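Local coordinates for tight junction protein ZO-3 (Homo sapiens, PDB 3KFV) that links tight-junction membrane proteins such as claudins and occludin to the actin cytoskeleton as a scaffold of the MAGUK family, at residues 27-32 with 64-69; 123-128 with 213-218; 152-157 with 270-275; 235-240 with 244-249. All coordinates share one frame; numbering follows the deposited sequence.

Interaction 1: 27-32 with 64-69; sequences DVFHVL and GIIPNQ
Ile-66 packs against Phe-29 and Val-31 in the apolar core of the SH3 domain, an antiparallel beta fold whose strands curl around a small hydrophobic interior. Strands 28-33 and 60-66 do not pair with each other. Strand 49-54 runs between them and is antiparallel to both, so the CA atoms of Val-31 and Ile-66 stay 8.7 Å apart and the gap is bridged by side chains alone.

Ile-66 does this with both of its branches. Its CG1 lies between the backbone N and the carbonyl carbon (chi1 59°), and the extended chain then carries CD1 toward Val-31, while CG2 is left for Phe-29. The aromatic ring, buried like its two partners, is approached obliquely by that methyl group, with CE1 of Phe-29 4.1 Å from CG2 of Ile-66. No hydrogen bond crosses between the segments.

Other strands close the core around this trio. Phe-29 also touches Ile-7 and Thr-9 of strand 5-9, and Ile-66 touches Ala-51 and Tyr-134. The latter residue belongs to strand 134-141, which follows later in the chain and extends the same sheet, as in the split SH3 domains of other MAGUK proteins. On the second branch of the isoleucine, CD1 of Ile-66 ends 4.1 Å from CG2 of Val-31.

Interaction 2: 123-128 with 213-218; sequences SALTRQ and LNYVQY
Leu-125 and Val-216 have the nearest CA atoms of the two segments, 7.8 Å apart, where helix 123-129 meets the C-terminal end of helix 207-215, closed by a Schellman motif with positive phi at Gln-217.

Tyr-215 buries the largest share of the contact surface. With CG anti to its backbone N (chi1 -168°), the ring reaches across to the other helix and meets two consecutive residues there. CB of Leu-125 lies near the ring plane, at the edge, 3.7 Å from CD2 of Tyr-215. Further out, the phenol OH of Tyr-215 is hydrogen-bonded to OG1 of Thr-126 at 2.6 Å, the two side chains crossing at about a right angle. Either hydroxyl could be the donor. Both have further partners in the SH3 part of the chain, His-10 for the tyrosine and Arg-25 for the threonine, so a small polar network gathers around this buried pair. CD1 of Leu-125 adds a looser touch, 4.4 Å from CG1 of Val-216. Replacing Tyr-215 with an alanine would probably leave Thr-126 OG1 and His-10 without a shared partner and open a gap beside Leu-125.

The helix end is thus held where the SH3 and guanylate kinase-like parts meet: NH2 of Arg-8, on strand 5-9, is hydrogen-bonded to the carbonyl O of Tyr-215, while Leu-213 and Tyr-218 rest on helix 188-196.

Interaction 3: 152-157 with 270-275; sequences GPVADI and IPLNGT
The CA atoms of Val-154 and Leu-272 are the nearest across the two segments, yet 9.4 Å apart. One segment is the loop that leaves strand 148-151 and enters helix 155-165, with Val-154 at the N-cap; the other is the last part of strand 268-272 and the loop that follows. Both strands belong to the parallel sheet of the guanylate kinase-like domain, and strand 221-227 runs between them.

Leu-272 spans the distance with its two methyl groups. Its CG sits anti to the carbonyl carbon (chi1 -61°), which sends the fork toward the loop, where each branch finds a different neighbour. CD1 of Leu-272 lies 4.4 Å from the ring atom CD of Pro-153, and CD2 of Leu-272 comes to 4.3 Å from CG2 of Val-154. Phe-225 of the intervening strand touches both Val-154 and Leu-272, and Leu-236 and Trp-279 bring two helices against the leucine as well.

In active guanylate kinases the loop after the first parallel strand is the P-loop. Here Gly-152 is followed by neither the second glycine nor the lysine of that signature, consistent with a scaffold rather than an enzyme. All the atoms that meet are carbon, and no hydrogen bond joins the segments; the contact therefore depends on the fit of buried apolar groups and not on directional bonds.

Interaction 4: 235-240 with 244-249; sequences ALRQWL and SRRSTR
Arg-237 reaches from the last turns of helix 230-240 toward Ser-244, and its CB points toward segment 244-249. The chain runs out through CG and bends at chi3 (64°), the bend turning the guanidinium toward the loop that follows the helix. Before the bend is complete, CD of Arg-237 passes 4.4 Å from OG1 of Thr-248, at the start of helix 248-262. Along its length the side chain also touches Ile-157 and Leu-251.

At the tip, CZ of Arg-237 is 4.0 Å from OG of Ser-244, and NH1 makes the bond itself: it donates to that OG over 2.9 Å. The serine oxygen lies near the guanidinium plane, only 10° out of it, though the N-H...O angle of 140° leaves the bond bent.

This helix-loop-helix corresponds in sequence position to the LID region of guanylate kinases, probably without its nucleotide role here. NH1 also forms a salt bridge with Asp-156, outside the two segments, and NH2 a weak hydrogen bond to the carbonyl O of Pro-153. Putting a leucine in place of Arg-237 would probably leave the Asp-156 carboxylate without its salt-bridge partner and Ser-244 OG without this donor. NE of Arg-246 stands 4.4 Å from NH1 of Arg-237, both arginines being gathered round the Asp-156 carboxylate, which NH1 of Arg-246 meets only at long, weak range.

How the interactions relate
From the N terminus, interaction 1 closes first, within the SH3 domain, before any other contact opens. Interaction 2 then starts at helix 123-129 and closes at 213-218, its neighbours reaching back into the SH3 part of the chain; its centre is about 20 Å from that of interaction 1. Interaction 3 opens at 152-157, inside the span of interaction 2, and closes at 270-275, so the two cross. Interaction 4 is a short closure that falls wholly within the span of interaction 3. Those two have centres about 10 Å apart and touch directly, joining the parallel sheet to helices 230-240 and 248-262, on the far side of the chain's centre from interactions 1 and 2.

Interaction 1: 27-32 with 64-69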
loop_
_atom_site.group_PDB
_atom_site.type_symbol
_atom_site.label_atom_id
_atom_site.label_comp_id
_atom_site.label_asym_id
_atom_site.label_seq_id
_atom_site.Cartn_x
_atom_site.Cartn_y
_atom_site.Cartn_z
ATOM N N ASP A 27 0.455 8.026 8.799
ATOM C CA ASP A 27 1.886 8.106 9.061
ATOM C C ASP A 27 2.216 7.488 10.411
ATOM O O ASP A 27 1.388 7.480 11.318
ATOM C CB ASP A 27 2.369 9.554 8.998
ATOM C CG ASP A 27 2.555 10.045 7.567
ATOM O OD1 ASP A 27 3.047 9.261 6.728
ATOM O OD2 ASP A 27 2.214 11.215 7.283
ATOM N N VAL A 28 3.426 6.955 10.533
ATOM C CA VAL A 28 3.844 6.288 11.759
ATOM C C VAL A 28 5.114 6.923 12.299
ATOM O O VAL A 28 6.026 7.258 11.545
ATOM C CB VAL A 28 4.070 4.770 11.543
ATOM C CG1 VAL A 28 4.614 4.131 12.803
ATOM C CG2 VAL A 28 2.775 4.084 11.126
ATOM N N PHE A 29 5.171 7.093 13.612
ATOM C CA PHE A 29 6.337 7.707 14.228
ATOM C C PHE A 29 6.919 6.859 15.342
ATOM O O PHE A 29 6.208 6.398 16.235
ATOM C CB PHE A 29 5.995 9.102 14.759
ATOM C CG PHE A 29 5.738 10.103 13.681
ATOM C CD1 PHE A 29 6.718 11.007 13.312
ATOM C CD2 PHE A 29 4.521 10.127 13.017
ATOM C CE1 PHE A 29 6.484 11.927 12.307
ATOM C CE2 PHE A 29 4.281 11.042 12.012
ATOM C CZ PHE A 29 5.263 11.943 11.657
ATOM N N HIS A 30 8.224 6.654 15.279
ATOM C CA HIS A 30 8.935 6.090 16.402
ATOM C C HIS A 30 9.225 7.225 17.368
ATOM O O HIS A 30 10.179 7.979 17.179
ATOM C CB HIS A 30 10.229 5.434 15.938
ATOM C CG HIS A 30 11.013 4.807 17.047
ATOM N ND1 HIS A 30 12.388 4.720 17.029
ATOM C CD2 HIS A 30 10.615 4.250 18.214
ATOM C CE1 HIS A 30 12.803 4.126 18.133
ATOM N NE2 HIS A 30 11.747 3.831 18.869
ATOM N N VAL A 31 8.373 7.366 18.382
ATOM C CA VAL A 31 8.544 8.401 19.398
ATOM C C VAL A 31 9.689 8.028 20.333
ATOM O O VAL A 31 9.551 7.128 21.167
ATOM C CB VAL A 31 7.263 8.592 20.223
ATOM C CG1 VAL A 31 7.466 9.658 21.282
ATOM C CG2 VAL A 31 6.118 8.957 19.315
ATOM N N LEU A 32 10.813 8.722 20.183
ATOM C CA LEU A 32 12.030 8.388 20.917
ATOM C C LEU A 32 11.922 8.700 22.405
ATOM O O LEU A 32 12.317 7.888 23.248
ATOM C CB LEU A 32 13.239 9.102 20.310
ATOM C CG LEU A 32 13.538 8.747 18.851
ATOM C CD1 LEU A 32 14.843 9.383 18.389
ATOM C CD2 LEU A 32 13.573 7.238 18.669
ATOM N N GLY A 64 12.621 14.853 14.412
ATOM C CA GLY A 64 12.017 16.124 14.775
ATOM C C GLY A 64 11.055 16.081 15.947
ATOM O O GLY A 64 11.088 15.164 16.763
ATOM N N ILE A 65 10.193 17.088 16.022
ATOM C CA ILE A 65 9.253 17.238 17.126
ATOM C C ILE A 65 7.817 16.993 16.666
ATOM O O ILE A 65 7.465 17.311 15.533
ATOM C CB ILE A 65 9.352 18.657 17.739
ATOM C CG1 ILE A 65 10.662 18.815 18.509
ATOM C CG2 ILE A 65 8.175 18.939 18.659
ATOM C CD1 ILE A 65 10.723 17.969 19.763
ATOM N N ILE A 66 6.999 16.415 17.544
ATOM C CA ILE A 66 5.568 16.252 17.286
ATOM C C ILE A 66 4.762 16.518 18.558
ATOM O O ILE A 66 5.271 16.341 19.668
ATOM C CB ILE A 66 5.219 14.844 16.739
ATOM C CG1 ILE A 66 5.636 13.752 17.725
ATOM C CG2 ILE A 66 5.857 14.616 15.379
ATOM C CD1 ILE A 66 5.084 12.389 17.377
ATOM N N PRO A 67 3.497 16.947 18.397
ATOM C CA PRO A 67 2.621 17.273 19.527
ATOM C C PRO A 67 2.434 16.087 20.465
ATOM O O PRO A 67 2.448 14.933 20.021
ATOM C CB PRO A 67 1.284 17.609 18.852
ATOM C CG PRO A 67 1.635 17.993 17.468
ATOM C CD PRO A 67 2.831 17.169 17.101
ATOM N N ASN A 68 2.261 16.369 21.753
ATOM C CA ASN A 68 1.992 15.307 22.703
ATOM C C ASN A 68 0.534 14.890 22.619
ATOM O O ASN A 68 -0.237 15.481 21.869
ATOM C CB ASN A 68 2.406 15.699 24.127
ATOM C CG ASN A 68 1.748 16.982 24.610
ATOM O OD1 ASN A 68 0.615 17.294 24.248
ATOM N ND2 ASN A 68 2.457 17.720 25.461
ATOM N N GLN A 69 0.166 13.860 23.375
ATOM C CA GLN A 69 -1.163 13.266 23.271
ATOM C C GLN A 69 -2.255 14.308 23.448
ATOM O O GLN A 69 -3.259 14.307 22.730
ATOM C CB GLN A 69 -1.344 12.176 24.322
ATOM C CG GLN A 69 -2.693 11.492 24.259
ATOM C CD GLN A 69 -2.714 10.368 23.243
ATOM O OE1 GLN A 69 -1.697 9.703 23.021
ATOM N NE2 GLN A 69 -3.870 10.146 22.619
#

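Interaction 2: 123-128 with 213-218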
loop_
_atom_site.group_PDB
_atom_site.type_symbol
_atom_site.label_atom_id
_atom_site.label_comp_id
_atom_site.label_asym_id
_atom_site.label_seq_id
_atom_site.Cartn_x
_atom_site.Cartn_y
_atom_site.Cartn_z
ATOM N N SER A 123 -10.657 10.777 5.863
ATOM C CA SER A 123 -11.375 11.157 7.080
ATOM C C SER A 123 -12.622 10.321 7.368
ATOM O O SER A 123 -12.966 10.098 8.527
ATOM C CB SER A 123 -11.733 12.646 7.062
ATOM O OG SER A 123 -12.778 12.918 6.144
ATOM N N ALA A 124 -13.300 9.854 6.326
ATOM C CA ALA A 124 -14.494 9.042 6.526
ATOM C C ALA A 124 -14.135 7.696 7.156
ATOM O O ALA A 124 -14.912 7.126 7.930
ATOM C CB ALA A 124 -15.228 8.840 5.214
ATOM N N LEU A 125 -12.954 7.186 6.820
ATOM C CA LEU A 125 -12.495 5.934 7.395
ATOM C C LEU A 125 -12.075 6.102 8.856
ATOM O O LEU A 125 -12.320 5.213 9.670
ATOM C CB LEU A 125 -11.371 5.329 6.556
ATOM C CG LEU A 125 -11.805 4.732 5.212
ATOM C CD1 LEU A 125 -10.591 4.344 4.372
ATOM C CD2 LEU A 125 -12.728 3.532 5.420
ATOM N N THR A 126 -11.460 7.234 9.196
ATOM C CA THR A 126 -11.084 7.486 10.587
ATOM C C THR A 126 -12.307 7.458 11.486
ATOM O O THR A 126 -12.244 7.001 12.622
ATOM C CB THR A 126 -10.393 8.841 10.794
ATOM O OG1 THR A 126 -9.433 9.065 9.759
ATOM C CG2 THR A 126 -9.696 8.870 12.155
ATOM N N ARG A 127 -13.423 7.961 10.974
ATOM C CA ARG A 127 -14.671 7.936 11.723
ATOM C C ARG A 127 -15.217 6.518 11.760
ATOM O O ARG A 127 -15.431 5.954 12.836
ATOM C CB ARG A 127 -15.695 8.894 11.107
ATOM C CG ARG A 127 -15.398 10.366 11.367
ATOM C CD ARG A 127 -15.360 10.663 12.864
ATOM N N GLN A 128 -15.425 5.936 10.582
ATOM C CA GLN A 128 -15.963 4.581 10.492
ATOM C C GLN A 128 -15.092 3.569 11.239
ATOM O O GLN A 128 -15.577 2.515 11.652
ATOM C CB GLN A 128 -16.163 4.171 9.027
ATOM C CG GLN A 128 -17.264 4.970 8.321
ATOM C CD GLN A 128 -17.229 4.833 6.809
ATOM O OE1 GLN A 128 -16.235 4.376 6.237
ATOM N NE2 GLN A 128 -18.317 5.233 6.150
ATOM N N LEU A 213 -6.490 0.807 1.737
ATOM C CA LEU A 213 -6.134 -0.504 2.278
ATOM C C LEU A 213 -4.990 -0.389 3.276
ATOM O O LEU A 213 -4.990 -1.050 4.320
ATOM C CB LEU A 213 -5.764 -1.482 1.160
ATOM C CG LEU A 213 -6.919 -1.969 0.285
ATOM C CD1 LEU A 213 -6.397 -2.540 -1.016
ATOM C CD2 LEU A 213 -7.772 -2.989 1.028
ATOM N N ASN A 214 -4.012 0.445 2.951
ATOM C CA ASN A 214 -2.947 0.729 3.896
ATOM C C ASN A 214 -3.521 1.312 5.182
ATOM O O ASN A 214 -3.054 0.997 6.274
ATOM C CB ASN A 214 -1.927 1.688 3.296
ATOM C CG ASN A 214 -0.986 1.005 2.338
ATOM O OD1 ASN A 214 -0.834 -0.214 2.366
ATOM N ND2 ASN A 214 -0.340 1.784 1.487
ATOM N N TYR A 215 -4.546 2.149 5.046
ATOM C CA TYR A 215 -5.100 2.860 6.188
ATOM C C TYR A 215 -5.842 1.943 7.157
ATOM O O TYR A 215 -5.687 2.062 8.376
ATOM C CB TYR A 215 -6.013 4.001 5.731
ATOM C CG TYR A 215 -6.380 4.940 6.854
ATOM C CD1 TYR A 215 -5.399 5.663 7.523
ATOM C CD2 TYR A 215 -7.697 5.099 7.255
ATOM C CE1 TYR A 215 -5.721 6.520 8.554
ATOM C CE2 TYR A 215 -8.028 5.955 8.289
ATOM C CZ TYR A 215 -7.034 6.662 8.932
ATOM O OH TYR A 215 -7.346 7.509 9.962
ATOM N N VAL A 216 -6.652 1.037 6.615
ATOM C CA VAL A 216 -7.354 0.064 7.449
ATOM C C VAL A 216 -6.444 -1.107 7.809
ATOM O O VAL A 216 -6.884 -2.073 8.421
ATOM C CB VAL A 216 -8.640 -0.473 6.780
ATOM C CG1 VAL A 216 -9.600 0.670 6.490
ATOM C CG2 VAL A 216 -8.304 -1.247 5.513
ATOM N N GLN A 217 -5.180 -1.019 7.407
ATOM C CA GLN A 217 -4.158 -1.959 7.864
ATOM C C GLN A 217 -4.266 -3.369 7.270
ATOM O O GLN A 217 -3.887 -4.358 7.898
ATOM C CB GLN A 217 -4.124 -1.999 9.392
ATOM C CG GLN A 217 -3.832 -0.637 10.000
ATOM C CD GLN A 217 -3.548 -0.703 11.484
ATOM O OE1 GLN A 217 -2.400 -0.542 11.908
ATOM N NE2 GLN A 217 -4.588 -0.943 12.288
ATOM N N TYR A 218 -4.786 -3.440 6.049
ATOM C CA TYR A 218 -4.727 -4.653 5.253
ATOM C C TYR A 218 -3.369 -4.722 4.576
ATOM O O TYR A 218 -2.940 -5.782 4.136
ATOM C CB TYR A 218 -5.836 -4.643 4.207
ATOM C CG TYR A 218 -7.136 -5.211 4.715
ATOM C CD1 TYR A 218 -7.763 -6.252 4.051
ATOM C CD2 TYR A 218 -7.722 -4.725 5.875
ATOM C CE1 TYR A 218 -8.948 -6.786 4.517
ATOM C CE2 TYR A 218 -8.915 -5.250 6.351
ATOM C CZ TYR A 218 -9.524 -6.282 5.667
ATOM O OH TYR A 218 -10.709 -6.821 6.126
#

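Interaction 3: 152-157 with 270-275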
loop_
_atom_site.group_PDB
_atom_site.type_symbol
_atom_site.label_atom_id
_atom_site.label_comp_id
_atom_site.label_asym_id
_atom_site.label_seq_id
_atom_site.Cartn_x
_atom_site.Cartn_y
_atom_site.Cartn_z
ATOM N N GLY A 152 1.142 -2.032 -13.093
ATOM C CA GLY A 152 1.947 -2.198 -14.288
ATOM C C GLY A 152 1.150 -2.827 -15.413
ATOM O O GLY A 152 -0.026 -3.146 -15.248
ATOM N N PRO A 153 1.791 -3.021 -16.568
ATOM C CA PRO A 153 1.077 -3.425 -17.781
ATOM C C PRO A 153 0.857 -4.931 -17.901
ATOM O O PRO A 153 0.632 -5.404 -19.018
ATOM C CB PRO A 153 2.009 -2.952 -18.908
ATOM C CG PRO A 153 3.144 -2.206 -18.236
ATOM C CD PRO A 153 3.205 -2.740 -16.845
ATOM N N VAL A 154 0.921 -5.669 -16.794
ATOM C CA VAL A 154 0.682 -7.112 -16.846
ATOM C C VAL A 154 -0.133 -7.609 -15.674
ATOM O O VAL A 154 -0.148 -8.806 -15.389
ATOM C CB VAL A 154 1.984 -7.925 -16.901
ATOM C CG1 VAL A 154 2.639 -7.785 -18.266
ATOM C CG2 VAL A 154 2.930 -7.504 -15.780
ATOM N N ALA A 155 -0.811 -6.688 -14.999
ATOM C CA ALA A 155 -1.654 -7.058 -13.871
ATOM C C ALA A 155 -2.574 -8.209 -14.265
ATOM O O ALA A 155 -2.694 -9.197 -13.541
ATOM C CB ALA A 155 -2.463 -5.864 -13.390
ATOM N N ASP A 156 -3.212 -8.085 -15.424
ATOM C CA ASP A 156 -4.146 -9.109 -15.884
ATOM C C ASP A 156 -3.462 -10.460 -16.091
ATOM O O ASP A 156 -3.935 -11.488 -15.600
ATOM C CB ASP A 156 -4.890 -8.657 -17.151
ATOM C CG ASP A 156 -3.951 -8.221 -18.270
ATOM O OD1 ASP A 156 -2.719 -8.188 -18.058
ATOM O OD2 ASP A 156 -4.453 -7.910 -19.373
ATOM N N ILE A 157 -2.350 -10.449 -16.814
ATOM C CA ILE A 157 -1.583 -11.663 -17.068
ATOM C C ILE A 157 -1.083 -12.287 -15.772
ATOM O O ILE A 157 -1.228 -13.494 -15.554
ATOM C CB ILE A 157 -0.379 -11.375 -17.980
ATOM C CG1 ILE A 157 -0.862 -10.996 -19.384
ATOM C CG2 ILE A 157 0.555 -12.575 -18.022
ATOM C CD1 ILE A 157 0.168 -10.246 -20.204
ATOM N N ILE A 270 9.631 -4.751 -10.357
ATOM C CA ILE A 270 10.249 -5.857 -11.075
ATOM C C ILE A 270 10.362 -5.495 -12.541
ATOM O O ILE A 270 9.367 -5.147 -13.171
ATOM C CB ILE A 270 9.425 -7.160 -10.938
ATOM C CG1 ILE A 270 9.424 -7.649 -9.487
ATOM C CG2 ILE A 270 9.961 -8.238 -11.873
ATOM C CD1 ILE A 270 8.598 -8.899 -9.261
ATOM N N PRO A 271 11.579 -5.571 -13.090
ATOM C CA PRO A 271 11.838 -5.217 -14.487
ATOM C C PRO A 271 11.298 -6.270 -15.443
ATOM O O PRO A 271 11.647 -7.448 -15.323
ATOM C CB PRO A 271 13.372 -5.203 -14.572
ATOM C CG PRO A 271 13.863 -5.273 -13.164
ATOM C CD PRO A 271 12.806 -5.988 -12.397
ATOM N N LEU A 272 10.443 -5.851 -16.372
ATOM C CA LEU A 272 10.050 -6.708 -17.478
ATOM C C LEU A 272 11.176 -6.631 -18.502
ATOM O O LEU A 272 11.357 -5.602 -19.166
ATOM C CB LEU A 272 8.742 -6.228 -18.100
ATOM C CG LEU A 272 7.486 -6.186 -17.233
ATOM C CD1 LEU A 272 6.344 -5.578 -18.019
ATOM C CD2 LEU A 272 7.112 -7.570 -16.728
ATOM N N ASN A 273 11.948 -7.704 -18.616
ATOM C CA ASN A 273 13.117 -7.693 -19.485
ATOM C C ASN A 273 13.125 -8.869 -20.452
ATOM O O ASN A 273 14.083 -9.644 -20.488
ATOM C CB ASN A 273 14.400 -7.678 -18.650
ATOM N N GLY A 274 12.055 -9.001 -21.230
ATOM C CA GLY A 274 11.949 -10.087 -22.188
ATOM C C GLY A 274 10.629 -10.831 -22.137
ATOM O O GLY A 274 9.622 -10.296 -21.681
ATOM N N THR A 275 10.638 -12.075 -22.608
ATOM C CA THR A 275 9.418 -12.869 -22.717
ATOM C C THR A 275 9.524 -14.168 -21.928
ATOM O O THR A 275 8.702 -15.077 -22.091
ATOM C CB THR A 275 9.083 -13.194 -24.195
ATOM O OG1 THR A 275 10.218 -13.805 -24.829
ATOM C CG2 THR A 275 8.707 -11.928 -24.956
#

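Interaction 4: 235-240 with 244-249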
loop_
_atom_site.group_PDB
_atom_site.type_symbol
_atom_site.label_atom_id
_atom_site.label_comp_id
_atom_site.label_asym_id
_atom_site.label_seq_id
_atom_site.Cartn_x
_atom_site.Cartn_y
_atom_site.Cartn_z
ATOM N N ALA A 235 5.353 -7.086 -27.539
ATOM C CA ALA A 235 5.855 -8.432 -27.759
ATOM C C ALA A 235 5.424 -9.331 -26.616
ATOM O O ALA A 235 4.746 -10.337 -26.822
ATOM C CB ALA A 235 7.362 -8.418 -27.877
ATOM N N LEU A 236 5.821 -8.954 -25.405
ATOM C CA LEU A 236 5.455 -9.688 -24.196
ATOM C C LEU A 236 3.958 -10.004 -24.129
ATOM O O LEU A 236 3.563 -11.128 -23.829
ATOM C CB LEU A 236 5.871 -8.887 -22.961
ATOM C CG LEU A 236 5.664 -9.526 -21.589
ATOM C CD1 LEU A 236 6.306 -10.903 -21.537
ATOM C CD2 LEU A 236 6.241 -8.633 -20.515
ATOM N N ARG A 237 3.128 -9.004 -24.403
ATOM C CA ARG A 237 1.686 -9.191 -24.310
ATOM C C ARG A 237 1.173 -10.142 -25.383
ATOM O O ARG A 237 0.341 -11.001 -25.105
ATOM C CB ARG A 237 0.945 -7.849 -24.347
ATOM C CG ARG A 237 1.043 -7.069 -23.038
ATOM C CD ARG A 237 0.004 -5.950 -22.928
ATOM N NE ARG A 237 -1.366 -6.456 -22.908
ATOM C CZ ARG A 237 -1.978 -6.936 -21.828
ATOM N NH1 ARG A 237 -3.226 -7.377 -21.915
ATOM N NH2 ARG A 237 -1.347 -6.982 -20.663
ATOM N N GLN A 238 1.684 -9.999 -26.603
ATOM C CA GLN A 238 1.252 -10.840 -27.713
ATOM C C GLN A 238 1.556 -12.301 -27.421
ATOM O O GLN A 238 0.828 -13.197 -27.849
ATOM C CB GLN A 238 1.946 -10.418 -29.010
ATOM C CG GLN A 238 1.275 -10.955 -30.272
ATOM C CD GLN A 238 -0.025 -10.224 -30.593
ATOM O OE1 GLN A 238 -0.074 -8.986 -30.589
ATOM N NE2 GLN A 238 -1.083 -10.987 -30.872
ATOM N N TRP A 239 2.636 -12.529 -26.681
ATOM C CA TRP A 239 3.106 -13.873 -26.357
ATOM C C TRP A 239 2.350 -14.483 -25.175
ATOM O O TRP A 239 2.017 -15.667 -25.197
ATOM C CB TRP A 239 4.622 -13.833 -26.120
ATOM C CG TRP A 239 5.232 -14.958 -25.324
ATOM C CD1 TRP A 239 5.808 -14.861 -24.087
ATOM C CD2 TRP A 239 5.371 -16.330 -25.724
ATOM N NE1 TRP A 239 6.282 -16.089 -23.688
ATOM C CE2 TRP A 239 6.025 -17.008 -24.671
ATOM C CE3 TRP A 239 4.996 -17.055 -26.861
ATOM C CZ2 TRP A 239 6.311 -18.372 -24.722
ATOM C CZ3 TRP A 239 5.286 -18.417 -26.911
ATOM C CH2 TRP A 239 5.938 -19.057 -25.850
ATOM N N LEU A 240 2.051 -13.669 -24.163
ATOM C CA LEU A 240 1.390 -14.156 -22.947
ATOM C C LEU A 240 -0.116 -13.886 -22.903
ATOM O O LEU A 240 -0.848 -14.555 -22.175
ATOM C CB LEU A 240 2.072 -13.596 -21.693
ATOM C CG LEU A 240 3.498 -14.108 -21.435
ATOM C CD1 LEU A 240 4.076 -13.485 -20.175
ATOM C CD2 LEU A 240 3.557 -15.637 -21.357
ATOM N N SER A 244 -5.651 -10.959 -26.255
ATOM C CA SER A 244 -5.994 -9.745 -25.518
ATOM C C SER A 244 -6.131 -8.531 -26.435
ATOM O O SER A 244 -5.269 -8.271 -27.279
ATOM C CB SER A 244 -4.973 -9.459 -24.416
ATOM O OG SER A 244 -5.271 -8.240 -23.758
ATOM N N ARG A 245 -7.220 -7.793 -26.259
ATOM C CA ARG A 245 -7.472 -6.596 -27.050
ATOM C C ARG A 245 -7.354 -5.351 -26.176
ATOM O O ARG A 245 -8.363 -4.783 -25.746
ATOM C CB ARG A 245 -8.864 -6.666 -27.690
ATOM N N ARG A 246 -6.119 -4.935 -25.908
ATOM C CA ARG A 246 -5.875 -3.755 -25.076
ATOM C C ARG A 246 -4.639 -2.973 -25.522
ATOM O O ARG A 246 -3.637 -3.553 -25.946
ATOM C CB ARG A 246 -5.780 -4.142 -23.596
ATOM C CG ARG A 246 -7.138 -4.365 -22.945
ATOM C CD ARG A 246 -7.040 -5.188 -21.671
ATOM N NE ARG A 246 -6.270 -4.516 -20.627
ATOM C CZ ARG A 246 -6.381 -4.785 -19.327
ATOM N NH1 ARG A 246 -7.238 -5.712 -18.906
ATOM N NH2 ARG A 246 -5.639 -4.124 -18.444
ATOM N N SER A 247 -4.725 -1.649 -25.432
ATOM C CA SER A 247 -3.670 -0.783 -25.944
ATOM C C SER A 247 -2.332 -1.026 -25.258
ATOM O O SER A 247 -2.176 -0.785 -24.058
ATOM C CB SER A 247 -4.067 0.694 -25.825
ATOM N N THR A 248 -1.369 -1.517 -26.028
ATOM C CA THR A 248 0.011 -1.556 -25.576
ATOM C C THR A 248 0.439 -0.120 -25.321
ATOM O O THR A 248 1.412 0.149 -24.617
ATOM C CB THR A 248 0.919 -2.188 -26.642
ATOM O OG1 THR A 248 0.780 -3.616 -26.601
ATOM C CG2 THR A 248 2.378 -1.811 -26.409
ATOM N N ARG A 249 -0.326 0.804 -25.890
ATOM C CA ARG A 249 -0.018 2.221 -25.828
ATOM C C ARG A 249 -0.575 2.836 -24.544
ATOM O O ARG A 249 0.161 3.453 -23.777
ATOM C CB ARG A 249 -0.590 2.913 -27.065
ATOM C CG ARG A 249 0.203 4.109 -27.562
ATOM C CD ARG A 249 0.176 4.168 -29.088
ATOM N NE ARG A 249 -1.013 3.528 -29.654
ATOM C CZ ARG A 249 -2.135 4.166 -29.985
ATOM N NH1 ARG A 249 -2.235 5.479 -29.808
ATOM N NH2 ARG A 249 -3.160 3.490 -30.493
#